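Local coordinates for DNA gyrase, B subunit, truncated (Myxococcus xanthus, PDB 3CWV), which probably takes part, as the ATP-binding B subunit of a type II topoisomerase, in the ATP-dependent breakage, passage and rejoining of double-stranded DNA, at residues A[225-230]-A[242-247]; A[252-257]-A[301-306]; A[221-226]-A[347-352]; A[247-252]-A[296-301]; A[274-279]-A[338-343]. All blocks are in the same frame, centred on the assembly; numbering follows the deposited sequence.

The five contacts illustrate how one domain, of the S5 fold that GyrB uses as its transducer, is assembled around a mixed sheet. Contact 1 is the antiparallel hairpin and contact 2 the parallel pair beside it, their centres about 13 Å apart. Q244 O, 2.8 Å from T301 N, joins them where strands 237-245 and 300-307 run as neighbours. Contact 4 continues contact 2 backward, sharing T252 and T301, while contact 3 fastens the turn leading into the last modelled helix beside contact 1, about 8 Å away between centres. Contact 5 packs two helices over the hairpin, with F230 CE2 3.5 Å from F340 CZ. Contacts 2 and 5 do not touch; about 7 Å separates their nearest atoms.

Contact 1 of 5, residues A[225-230]-A[242-247]; sequences PEPVVF and ALQWCE
P227 meets Q244 at the mouth of the strand pair, its ring atom CG lying 3.4 Å from OE1 of the Q244 amide. The glutamine chain starts out with CG anti to the backbone N (chi1 176°) and then bends at chi2, which turns the amide toward P227, with OE1 against the ring and NE2 left to reach W245 O. That bond, Q244 NE2 to W245 O, is 3.0 Å long, and NE2 also reaches H224 O, so that the amide is held by two carbonyls while its oxygen is turned to the proline. V228 comes next and forms the antiparallel hydrogen-bonded pair with L243. Both bonds, V228 N to L243 O and L243 N to V228 O, are 2.8 Å long. This is the beta hairpin of strands 228-234 and 237-245, the edge of the five-stranded sheet in the S5-type domain. The side chains of V228 and L243 share the face packed by helix 328-345, with V228 CB 4.3 Å from L243 CB. On the same face V228 CG2 comes to the edge of the W245 indole, 4.4 Å from W245 CZ3. V229 and A242 follow as a non-hydrogen-bonded pair on the other face, against helix 208-217. F230 sends CE2 to within 4.4 Å of L243 CD1, and its ring meets F340 edge to face.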
# COMPACT_ATOMS: atom_id res chain seq x y z
N PRO A 225 25.02 3.92 9.74
CA PRO A 225 24.39 2.71 10.25
C PRO A 225 22.87 2.76 10.42
O PRO A 225 22.26 1.73 10.67
CB PRO A 225 25.05 2.53 11.62
CG PRO A 225 25.34 3.92 12.06
CD PRO A 225 25.69 4.68 10.82
N GLU A 226 22.29 3.96 10.32
CA GLU A 226 20.85 4.10 10.47
C GLU A 226 20.33 5.08 9.42
O GLU A 226 20.95 6.13 9.17
CB GLU A 226 20.51 4.57 11.90
CG GLU A 226 19.25 3.95 12.49
CD GLU A 226 19.33 2.43 12.64
OE1 GLU A 226 20.37 1.91 13.11
OE2 GLU A 226 18.34 1.76 12.29
N PRO A 227 19.20 4.73 8.77
CA PRO A 227 18.69 5.66 7.76
C PRO A 227 18.27 6.97 8.38
O PRO A 227 17.93 7.03 9.58
CB PRO A 227 17.47 4.90 7.17
CG PRO A 227 17.77 3.45 7.45
CD PRO A 227 18.37 3.51 8.84
N VAL A 228 18.32 8.03 7.59
CA VAL A 228 17.71 9.30 8.00
C VAL A 228 16.20 9.15 7.84
O VAL A 228 15.74 8.73 6.79
CB VAL A 228 18.19 10.48 7.15
CG1 VAL A 228 17.50 11.77 7.60
CG2 VAL A 228 19.70 10.62 7.24
N VAL A 229 15.42 9.50 8.87
CA VAL A 229 13.98 9.26 8.84
C VAL A 229 13.18 10.47 9.27
O VAL A 229 13.63 11.25 10.12
CB VAL A 229 13.57 8.05 9.74
CG1 VAL A 229 14.40 6.84 9.39
CG2 VAL A 229 13.75 8.37 11.21
N PHE A 230 12.00 10.63 8.69
CA PHE A 230 11.02 11.64 9.11
C PHE A 230 9.64 11.02 9.10
O PHE A 230 9.36 10.11 8.31
CB PHE A 230 11.05 12.85 8.17
CG PHE A 230 12.39 13.52 8.10
CD1 PHE A 230 12.84 14.30 9.16
CD2 PHE A 230 13.18 13.39 6.98
CE1 PHE A 230 14.07 14.93 9.10
CE2 PHE A 230 14.42 14.01 6.91
CZ PHE A 230 14.86 14.78 7.98
N ALA A 242 12.44 7.98 4.33
CA ALA A 242 13.71 7.38 4.77
C ALA A 242 14.77 7.60 3.70
O ALA A 242 14.50 7.44 2.52
CB ALA A 242 13.55 5.89 5.03
N LEU A 243 15.99 7.94 4.12
CA LEU A 243 17.10 8.11 3.18
C LEU A 243 18.34 7.34 3.67
O LEU A 243 18.69 7.39 4.84
CB LEU A 243 17.46 9.60 2.99
CG LEU A 243 16.36 10.55 2.49
CD1 LEU A 243 15.69 11.24 3.67
CD2 LEU A 243 16.97 11.61 1.58
N GLN A 244 18.99 6.65 2.75
CA GLN A 244 20.12 5.80 3.10
C GLN A 244 21.14 5.85 1.98
O GLN A 244 20.85 5.43 0.86
CB GLN A 244 19.65 4.34 3.32
CG GLN A 244 20.81 3.37 3.60
CD GLN A 244 21.48 3.66 4.92
OE1 GLN A 244 20.86 3.57 5.97
NE2 GLN A 244 22.75 4.06 4.87
N TRP A 245 22.33 6.37 2.30
CA TRP A 245 23.44 6.45 1.37
C TRP A 245 24.38 5.27 1.56
O TRP A 245 24.63 4.84 2.68
CB TRP A 245 24.22 7.74 1.55
CG TRP A 245 23.58 8.95 0.94
CD1 TRP A 245 23.71 9.38 -0.35
CD2 TRP A 245 22.72 9.88 1.59
NE1 TRP A 245 23.00 10.54 -0.54
CE2 TRP A 245 22.37 10.86 0.63
CE3 TRP A 245 22.20 9.98 2.88
CZ2 TRP A 245 21.53 11.93 0.93
CZ3 TRP A 245 21.37 11.05 3.18
CH2 TRP A 245 21.04 12.00 2.20
N CYS A 246 24.87 4.76 0.44
CA CYS A 246 25.81 3.66 0.39
C CYS A 246 26.91 4.10 -0.56
O CYS A 246 26.73 5.05 -1.32
CB CYS A 246 25.14 2.39 -0.12
SG CYS A 246 23.78 1.80 0.92
N GLU A 247 28.05 3.43 -0.55
CA GLU A 247 29.12 3.84 -1.45
C GLU A 247 29.12 3.06 -2.75
O GLU A 247 30.00 2.23 -3.00
CB GLU A 247 30.49 3.87 -0.77
CG GLU A 247 30.85 2.63 0.01
CD GLU A 247 32.35 2.39 0.01
OE1 GLU A 247 32.78 1.21 0.15
OE2 GLU A 247 33.10 3.39 -0.13

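Contact 2 of 5, residues A[252-257]-A[301-306]; sequences TLLSFA and TAIVAV
T252 O accepts from A302 N at 2.8 Å, the first of five backbone bonds that bind strands 252-257 and 301-306 in parallel. Next along is L254, which donates through N to A302 O and accepts through O from V304 N (2.9 Å); F256 repeats the pattern between V304 O and V306 N. On one face of the sheet T252 and T301 lie side by side and point the same way, with their CG2 methyls 4.1 Å apart. Further along that face, F256 turns the edge of its ring, at CE2, to I303 CG2 (4.0 Å), and its CB rests beside A305 CB. The opposite face carries L253, S255 and A257 with A302, V304 and V306. There a chi1 of -174° in L253 leans CD1 toward the neighbouring strand, 3.8 Å from A302 CB, and A257 CB meets V306 CG1 at 3.9 Å. Beyond this shell, helix 208-217 covers I303 with V209, W212 and L216, whereas V269 of helix 267-284 packs on L253 and S255. That helix lies between the two strands in sequence, making a beta-alpha-beta crossover that is left-handed, a hallmark of the S5 fold. The buried S255 OG is hydrogen-bonded to H265 ND1 and T262 OG1. The hydrogen bonds across the pair are thus all backbone ones; the side chains meet mainly through carbon, and the one serine hydroxyl finds its partners elsewhere.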
# COMPACT_ATOMS: atom_id res chain seq x y z
N THR A 252 18.16 4.86 -5.94
CA THR A 252 16.81 4.33 -5.87
C THR A 252 15.89 5.35 -5.20
O THR A 252 16.18 5.82 -4.10
CB THR A 252 16.79 2.97 -5.11
OG1 THR A 252 17.49 1.99 -5.89
CG2 THR A 252 15.36 2.48 -4.86
N LEU A 253 14.80 5.71 -5.88
CA LEU A 253 13.82 6.63 -5.31
C LEU A 253 12.43 6.03 -5.50
O LEU A 253 11.94 5.93 -6.62
CB LEU A 253 13.94 8.02 -5.95
CG LEU A 253 13.09 9.19 -5.41
CD1 LEU A 253 12.94 9.14 -3.92
CD2 LEU A 253 13.67 10.53 -5.81
N LEU A 254 11.83 5.57 -4.40
CA LEU A 254 10.49 4.96 -4.40
C LEU A 254 9.52 5.91 -3.72
O LEU A 254 9.78 6.34 -2.59
CB LEU A 254 10.51 3.67 -3.58
CG LEU A 254 10.92 2.30 -4.14
CD1 LEU A 254 11.67 2.33 -5.47
CD2 LEU A 254 11.65 1.46 -3.07
N SER A 255 8.43 6.26 -4.39
CA SER A 255 7.46 7.17 -3.75
C SER A 255 6.06 6.57 -3.85
O SER A 255 5.78 5.82 -4.80
CB SER A 255 7.49 8.56 -4.36
OG SER A 255 7.31 8.50 -5.75
N PHE A 256 5.22 6.87 -2.86
CA PHE A 256 3.89 6.28 -2.75
C PHE A 256 2.90 7.33 -2.30
O PHE A 256 3.26 8.25 -1.59
CB PHE A 256 3.89 5.16 -1.68
CG PHE A 256 4.84 4.04 -1.98
CD1 PHE A 256 4.41 2.90 -2.63
CD2 PHE A 256 6.19 4.15 -1.63
CE1 PHE A 256 5.29 1.86 -2.92
CE2 PHE A 256 7.09 3.15 -1.94
CZ PHE A 256 6.64 1.99 -2.56
N ALA A 257 1.64 7.18 -2.72
CA ALA A 257 0.54 7.94 -2.11
C ALA A 257 -0.50 6.90 -1.77
O ALA A 257 -0.92 6.11 -2.64
CB ALA A 257 -0.00 8.95 -3.09
N THR A 301 19.44 5.42 -1.53
CA THR A 301 18.16 4.74 -1.57
C THR A 301 17.22 5.60 -0.71
O THR A 301 17.45 5.77 0.49
CB THR A 301 18.24 3.28 -1.04
OG1 THR A 301 19.16 2.52 -1.84
CG2 THR A 301 16.86 2.58 -1.05
N ALA A 302 16.20 6.17 -1.35
CA ALA A 302 15.25 7.05 -0.66
C ALA A 302 13.81 6.58 -0.90
O ALA A 302 13.46 6.11 -2.00
CB ALA A 302 15.43 8.51 -1.13
N ILE A 303 12.99 6.66 0.14
CA ILE A 303 11.60 6.28 0.05
C ILE A 303 10.77 7.41 0.65
O ILE A 303 11.07 7.89 1.75
CB ILE A 303 11.31 4.97 0.84
CG1 ILE A 303 12.26 3.84 0.40
CG2 ILE A 303 9.83 4.55 0.66
CD1 ILE A 303 12.26 2.65 1.32
N VAL A 304 9.73 7.84 -0.08
CA VAL A 304 8.85 8.92 0.36
C VAL A 304 7.38 8.48 0.19
O VAL A 304 6.95 8.23 -0.92
CB VAL A 304 9.08 10.21 -0.48
CG1 VAL A 304 8.10 11.30 -0.03
CG2 VAL A 304 10.57 10.70 -0.40
N ALA A 305 6.62 8.39 1.29
CA ALA A 305 5.26 7.88 1.25
C ALA A 305 4.34 8.91 1.91
O ALA A 305 4.56 9.30 3.05
CB ALA A 305 5.14 6.54 2.01
N VAL A 306 3.31 9.33 1.18
CA VAL A 306 2.30 10.22 1.78
C VAL A 306 1.01 9.43 1.89
O VAL A 306 0.76 8.53 1.10
CB VAL A 306 2.14 11.55 1.00
CG1 VAL A 306 1.66 11.30 -0.43
CG2 VAL A 306 1.21 12.54 1.75

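Contact 3 of 5, residues A[221-226]-A[347-352]; sequences PQLHPE and HPVTPA
The turn that leads into the C-terminal helix 350-354 is pinned to the loop between helix 208-217 and strand 228-234 by two histidines, H347 and H224. Their rings form a T-shaped pair, with planes at 67° and centroids 4.8 Å apart. H347 is the edge partner: its CE1 comes over one face of the H224 imidazole, nearer the rim than the centre, and stands 3.5 Å from H224 CG. What fixes the receiving ring is its own two nitrogens. H224 ND1 donates to E226 O (2.7 Å) nearly within the ring plane, though above the plane of that carbonyl, and NE2 is hydrogen-bonded to W245 N. Without the imidazole, as with an alanine here, the W245 N-H would probably lose its acceptor, E226 O would keep only its water, and H347 would lose the face it rests on. The incoming ring is gripped as well. A chi1 of -165° carries it off the far side from the backbone N, and H347 offers ND1 to V349 N at 3.1 Å, while its NE2 shares a water with E226 O, the water 3.0 Å from NE2 and donating to the carbonyl. A smaller apolar patch lies alongside, where L223 CD1 and V349 CG2 meet at 4.1 Å and the two side chains cross at about a right angle; W245 also touches both. P348 CB sits 3.9 Å from L223 O. Such a side-chain acceptor ahead of a type I turn, here H347 to T350, is a capping arrangement typical of helix starts.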
# COMPACT_ATOMS: atom_id res chain seq x y z
N PRO A 221 27.48 -1.20 0.66
CA PRO A 221 28.26 -0.60 1.74
C PRO A 221 27.65 0.70 2.27
O PRO A 221 27.84 1.78 1.69
CB PRO A 221 29.64 -0.35 1.10
CG PRO A 221 29.50 -0.72 -0.37
CD PRO A 221 28.05 -0.89 -0.66
N GLN A 222 26.92 0.60 3.38
CA GLN A 222 26.21 1.74 3.96
C GLN A 222 27.17 2.78 4.57
O GLN A 222 28.07 2.42 5.33
CB GLN A 222 25.20 1.26 5.01
CG GLN A 222 24.00 0.52 4.41
CD GLN A 222 23.21 -0.26 5.43
OE1 GLN A 222 23.65 -0.46 6.57
NE2 GLN A 222 22.02 -0.73 5.03
N LEU A 223 26.96 4.06 4.24
CA LEU A 223 27.82 5.15 4.73
C LEU A 223 27.45 5.62 6.13
O LEU A 223 28.15 6.45 6.72
CB LEU A 223 27.80 6.33 3.75
CG LEU A 223 28.40 6.08 2.37
CD1 LEU A 223 28.32 7.35 1.54
CD2 LEU A 223 29.83 5.61 2.48
N HIS A 224 26.34 5.12 6.64
CA HIS A 224 25.89 5.41 7.98
C HIS A 224 25.02 4.23 8.43
O HIS A 224 24.39 3.59 7.59
CB HIS A 224 25.15 6.76 8.03
CG HIS A 224 24.09 6.93 6.97
ND1 HIS A 224 22.75 6.81 7.24
CD2 HIS A 224 24.19 7.23 5.65
CE1 HIS A 224 22.06 7.02 6.14
NE2 HIS A 224 22.91 7.28 5.16
N PRO A 225 25.02 3.92 9.74
CA PRO A 225 24.39 2.71 10.25
C PRO A 225 22.87 2.76 10.42
O PRO A 225 22.26 1.73 10.67
CB PRO A 225 25.05 2.53 11.62
CG PRO A 225 25.34 3.92 12.06
CD PRO A 225 25.69 4.68 10.82
N GLU A 226 22.29 3.96 10.32
CA GLU A 226 20.85 4.10 10.47
C GLU A 226 20.33 5.08 9.42
O GLU A 226 20.95 6.13 9.17
CB GLU A 226 20.51 4.57 11.90
CG GLU A 226 19.25 3.95 12.49
CD GLU A 226 19.33 2.43 12.64
OE1 GLU A 226 20.37 1.91 13.11
OE2 GLU A 226 18.34 1.76 12.29
N HIS A 347 26.23 14.43 11.26
CA HIS A 347 25.91 13.17 10.57
C HIS A 347 27.11 12.70 9.77
O HIS A 347 27.74 13.49 9.09
CB HIS A 347 24.71 13.36 9.62
CG HIS A 347 24.11 12.07 9.15
ND1 HIS A 347 24.58 11.37 8.06
CD2 HIS A 347 23.06 11.36 9.63
CE1 HIS A 347 23.85 10.29 7.89
NE2 HIS A 347 22.93 10.25 8.84
N PRO A 348 27.41 11.38 9.84
CA PRO A 348 28.55 10.80 9.15
C PRO A 348 28.65 11.12 7.66
O PRO A 348 29.76 11.24 7.13
CB PRO A 348 28.35 9.29 9.35
CG PRO A 348 27.64 9.20 10.63
CD PRO A 348 26.69 10.37 10.64
N VAL A 349 27.52 11.27 6.98
CA VAL A 349 27.51 11.39 5.51
C VAL A 349 27.81 12.79 4.95
O VAL A 349 28.24 12.92 3.80
CB VAL A 349 26.16 10.87 4.93
CG1 VAL A 349 25.10 11.99 4.95
CG2 VAL A 349 26.35 10.31 3.52
N THR A 350 27.59 13.82 5.75
CA THR A 350 27.56 15.21 5.27
C THR A 350 28.84 15.71 4.58
O THR A 350 28.76 16.24 3.47
CB THR A 350 27.15 16.16 6.39
OG1 THR A 350 26.09 15.57 7.15
CG2 THR A 350 26.71 17.52 5.83
N PRO A 351 30.03 15.54 5.23
CA PRO A 351 31.25 15.97 4.53
C PRO A 351 31.36 15.40 3.13
O PRO A 351 31.70 16.13 2.20
CB PRO A 351 32.37 15.44 5.44
CG PRO A 351 31.75 15.49 6.80
CD PRO A 351 30.33 15.03 6.58
N ALA A 352 31.05 14.11 2.96
CA ALA A 352 31.06 13.48 1.65
C ALA A 352 30.07 14.13 0.67
O ALA A 352 30.39 14.33 -0.50
CB ALA A 352 30.79 11.99 1.76
O HOH W 1 20.81 8.57 10.24

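Contact 4 of 5, residues A[247-252]-A[296-301]; sequences EDEDST and VAQGLT
The loop 247-252 runs alongside the turn 297-300 and ends in parallel pairing, with T252 N donating to L300 O at 2.8 Å in a nearly straight bond (173°). One step earlier S251 CA also approaches L300 O, at 3.4 Å, so this carbonyl receives both an N-H and a C-H. The side chain of S251 makes the other polar link: OG donates to A297 O over 2.7 Å. That position follows from chi1 of -161°, which carries the hydroxyl away from the backbone N and onto the turn. A297 O takes a second bond from L300 N (2.9 Å), the closing bond of a type II beta turn, and the two donors reach the oxygen from opposite faces of the carbonyl plane. The turn brings the chain from helix 293-296 into strand 300-307, and the loop facing it leads into strand 252-257, so the contact marks where the parallel pair of the S5-type sheet begins. G299, with phi of 73°, occupies the third place of the turn next to D248, whose O is 3.3 Å from G299 CA. D248 also bends its carboxylate over the glycine, OD2 coming to 3.6 Å from G299 CA. The acidic ends of D248 and D250 both have R220 as a distant, weak ionic partner. Q298 O accepts from R356 NH1, and G299 is bonded through its backbone to C246, which follows strand 237-245.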
# COMPACT_ATOMS: atom_id res chain seq x y z
N GLU A 247 28.05 3.43 -0.55
CA GLU A 247 29.12 3.84 -1.45
C GLU A 247 29.12 3.06 -2.75
O GLU A 247 30.00 2.23 -3.00
CB GLU A 247 30.49 3.87 -0.77
CG GLU A 247 30.85 2.63 0.01
CD GLU A 247 32.35 2.39 0.01
OE1 GLU A 247 32.78 1.21 0.15
OE2 GLU A 247 33.10 3.39 -0.13
N ASP A 248 28.11 3.33 -3.57
CA ASP A 248 28.03 2.81 -4.93
C ASP A 248 27.37 3.83 -5.86
O ASP A 248 27.07 4.96 -5.45
CB ASP A 248 27.32 1.45 -4.99
CG ASP A 248 26.00 1.43 -4.22
OD1 ASP A 248 25.70 0.39 -3.58
OD2 ASP A 248 25.25 2.43 -4.24
N GLU A 249 27.15 3.44 -7.11
CA GLU A 249 26.74 4.39 -8.13
C GLU A 249 25.22 4.46 -8.28
O GLU A 249 24.68 5.48 -8.72
CB GLU A 249 27.38 4.02 -9.47
CG GLU A 249 27.67 5.21 -10.39
CD GLU A 249 28.69 6.18 -9.81
OE1 GLU A 249 28.72 7.36 -10.25
OE2 GLU A 249 29.47 5.78 -8.91
N ASP A 250 24.54 3.39 -7.89
CA ASP A 250 23.12 3.24 -8.14
C ASP A 250 22.29 4.14 -7.23
O ASP A 250 22.67 4.39 -6.10
CB ASP A 250 22.71 1.78 -7.95
CG ASP A 250 23.58 0.83 -8.75
OD1 ASP A 250 23.56 -0.38 -8.44
OD2 ASP A 250 24.28 1.28 -9.68
N SER A 251 21.16 4.60 -7.76
CA SER A 251 20.25 5.47 -7.03
C SER A 251 18.87 4.82 -7.06
O SER A 251 18.48 4.26 -8.08
CB SER A 251 20.18 6.84 -7.70
OG SER A 251 19.67 7.83 -6.82
N THR A 252 18.16 4.86 -5.94
CA THR A 252 16.81 4.33 -5.87
C THR A 252 15.89 5.35 -5.20
O THR A 252 16.18 5.82 -4.10
CB THR A 252 16.79 2.97 -5.11
OG1 THR A 252 17.49 1.99 -5.89
CG2 THR A 252 15.36 2.48 -4.86
N VAL A 296 23.56 14.65 -5.61
CA VAL A 296 23.15 14.37 -4.23
C VAL A 296 22.67 12.92 -4.07
O VAL A 296 22.96 12.28 -3.06
CB VAL A 296 22.05 15.34 -3.76
CG1 VAL A 296 21.56 14.99 -2.36
CG2 VAL A 296 22.58 16.76 -3.78
N ALA A 297 21.98 12.40 -5.09
CA ALA A 297 21.35 11.07 -5.02
C ALA A 297 22.25 9.87 -5.37
O ALA A 297 21.78 8.73 -5.35
CB ALA A 297 20.09 11.03 -5.89
N GLN A 298 23.51 10.13 -5.71
CA GLN A 298 24.44 9.03 -6.01
C GLN A 298 24.59 8.15 -4.78
O GLN A 298 24.89 8.64 -3.71
CB GLN A 298 25.79 9.57 -6.47
CG GLN A 298 25.83 9.88 -7.95
CD GLN A 298 26.85 10.94 -8.31
OE1 GLN A 298 27.77 11.24 -7.54
NE2 GLN A 298 26.70 11.53 -9.50
N GLY A 299 24.33 6.86 -4.94
CA GLY A 299 24.35 5.93 -3.81
C GLY A 299 23.19 6.04 -2.83
O GLY A 299 23.17 5.33 -1.82
N LEU A 300 22.23 6.91 -3.12
CA LEU A 300 21.04 7.08 -2.27
C LEU A 300 19.92 6.10 -2.57
O LEU A 300 19.49 5.96 -3.72
CB LEU A 300 20.48 8.51 -2.38
CG LEU A 300 19.24 8.85 -1.54
CD1 LEU A 300 19.46 8.54 -0.06
CD2 LEU A 300 18.81 10.29 -1.72
N THR A 301 19.44 5.42 -1.53
CA THR A 301 18.16 4.74 -1.57
C THR A 301 17.22 5.60 -0.71
O THR A 301 17.45 5.77 0.49
CB THR A 301 18.24 3.28 -1.04
OG1 THR A 301 19.16 2.52 -1.84
CG2 THR A 301 16.86 2.58 -1.05

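Contact 5 of 5, residues A[274-279]-A[338-343]; sequences QALRGA and PLFIEL
F340 lays the face of its ring against L276, whose CD1 sits 4.0 Å from the ring centroid and only 20° off the normal, a CH-pi contact. The two residues belong to helices 267-284 and 328-345, which in this S5-type domain pack on the same face of the sheet; around the contact their axes approach to 8.5 Å and cross at -43°. In L276 the first torsion, chi1 -180°, sets CG opposite the backbone N, and this extended start takes the branch out over the phenyl group. On the CD2 side of the F340 ring, A275 CB lies 3.9 Å from CD2. Small side chains thus admit the large one: A275 lies along the CD2-CE2 edge and A279 against CB. Outside the pair, L243 from the sheet touches F340. Shortened to an alanine, this position is likely to open a gap between the helices and to leave L276 CD1 without its ring face and F230 without its aromatic partner. The closest approach is at A279, where the methyl CB lies 3.5 Å from F340 CB and, next to it, 3.8 Å from I341 CG1.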
# COMPACT_ATOMS: atom_id res chain seq x y z
N GLN A 274 13.91 19.18 -2.40
CA GLN A 274 14.16 20.61 -2.28
C GLN A 274 14.69 20.97 -0.90
O GLN A 274 15.60 21.81 -0.77
CB GLN A 274 12.91 21.43 -2.64
CG GLN A 274 12.61 21.42 -4.16
CD GLN A 274 13.73 22.07 -5.00
OE1 GLN A 274 14.51 21.39 -5.67
NE2 GLN A 274 13.80 23.40 -4.93
N ALA A 275 14.12 20.34 0.12
CA ALA A 275 14.57 20.53 1.50
C ALA A 275 16.03 20.08 1.69
O ALA A 275 16.81 20.77 2.34
CB ALA A 275 13.65 19.80 2.48
N LEU A 276 16.39 18.94 1.10
CA LEU A 276 17.75 18.39 1.23
C LEU A 276 18.79 19.19 0.43
O LEU A 276 19.85 19.56 0.96
CB LEU A 276 17.80 16.92 0.80
CG LEU A 276 19.14 16.17 0.87
CD1 LEU A 276 19.81 16.26 2.25
CD2 LEU A 276 18.97 14.73 0.46
N ARG A 277 18.49 19.44 -0.84
CA ARG A 277 19.36 20.26 -1.68
C ARG A 277 19.59 21.64 -1.08
O ARG A 277 20.67 22.21 -1.22
CB ARG A 277 18.76 20.41 -3.08
CG ARG A 277 18.89 19.19 -3.95
CD ARG A 277 18.32 19.49 -5.33
NE ARG A 277 19.03 20.60 -5.94
CZ ARG A 277 18.63 21.26 -7.02
NH1 ARG A 277 17.50 20.93 -7.63
NH2 ARG A 277 19.37 22.27 -7.49
N GLY A 278 18.57 22.15 -0.39
CA GLY A 278 18.61 23.44 0.28
C GLY A 278 19.39 23.45 1.58
O GLY A 278 20.00 24.47 1.94
N ALA A 279 19.33 22.34 2.31
CA ALA A 279 20.08 22.17 3.54
C ALA A 279 21.56 22.11 3.20
O ALA A 279 22.38 22.74 3.85
CB ALA A 279 19.64 20.91 4.28
N PRO A 338 14.90 22.76 7.87
CA PRO A 338 15.64 23.03 9.12
C PRO A 338 16.04 21.76 9.90
O PRO A 338 17.07 21.76 10.58
CB PRO A 338 14.67 23.87 9.95
CG PRO A 338 13.33 23.72 9.32
CD PRO A 338 13.52 23.26 7.92
N LEU A 339 15.23 20.71 9.80
CA LEU A 339 15.57 19.41 10.39
C LEU A 339 16.77 18.78 9.72
O LEU A 339 17.60 18.19 10.40
CB LEU A 339 14.38 18.46 10.35
CG LEU A 339 13.13 18.81 11.16
CD1 LEU A 339 12.04 17.75 10.98
CD2 LEU A 339 13.42 19.01 12.65
N PHE A 340 16.86 18.89 8.40
CA PHE A 340 17.99 18.38 7.65
C PHE A 340 19.27 19.16 8.03
O PHE A 340 20.32 18.54 8.21
CB PHE A 340 17.78 18.54 6.14
CG PHE A 340 17.16 17.34 5.42
CD1 PHE A 340 17.73 16.08 5.49
CD2 PHE A 340 16.02 17.52 4.61
CE1 PHE A 340 17.19 15.00 4.77
CE2 PHE A 340 15.47 16.47 3.92
CZ PHE A 340 16.04 15.19 3.99
N ILE A 341 19.18 20.49 8.08
CA ILE A 341 20.30 21.36 8.50
C ILE A 341 20.90 20.91 9.85
O ILE A 341 22.09 20.60 9.93
CB ILE A 341 19.89 22.87 8.55
CG1 ILE A 341 19.68 23.40 7.13
CG2 ILE A 341 20.96 23.72 9.27
CD1 ILE A 341 19.09 24.80 7.05
N GLU A 342 20.08 20.85 10.89
CA GLU A 342 20.55 20.43 12.20
C GLU A 342 21.06 18.99 12.20
O GLU A 342 22.16 18.70 12.68
CB GLU A 342 19.43 20.58 13.22
CG GLU A 342 19.77 20.03 14.61
CD GLU A 342 20.71 20.93 15.44
OE1 GLU A 342 20.76 20.73 16.68
OE2 GLU A 342 21.38 21.83 14.88
N LEU A 343 20.27 18.09 11.63
CA LEU A 343 20.61 16.68 11.56
C LEU A 343 21.94 16.43 10.89
O LEU A 343 22.71 15.56 11.33
CB LEU A 343 19.52 15.96 10.76
CG LEU A 343 19.67 14.54 10.23
CD1 LEU A 343 18.26 14.02 10.07
CD2 LEU A 343 20.40 14.49 8.91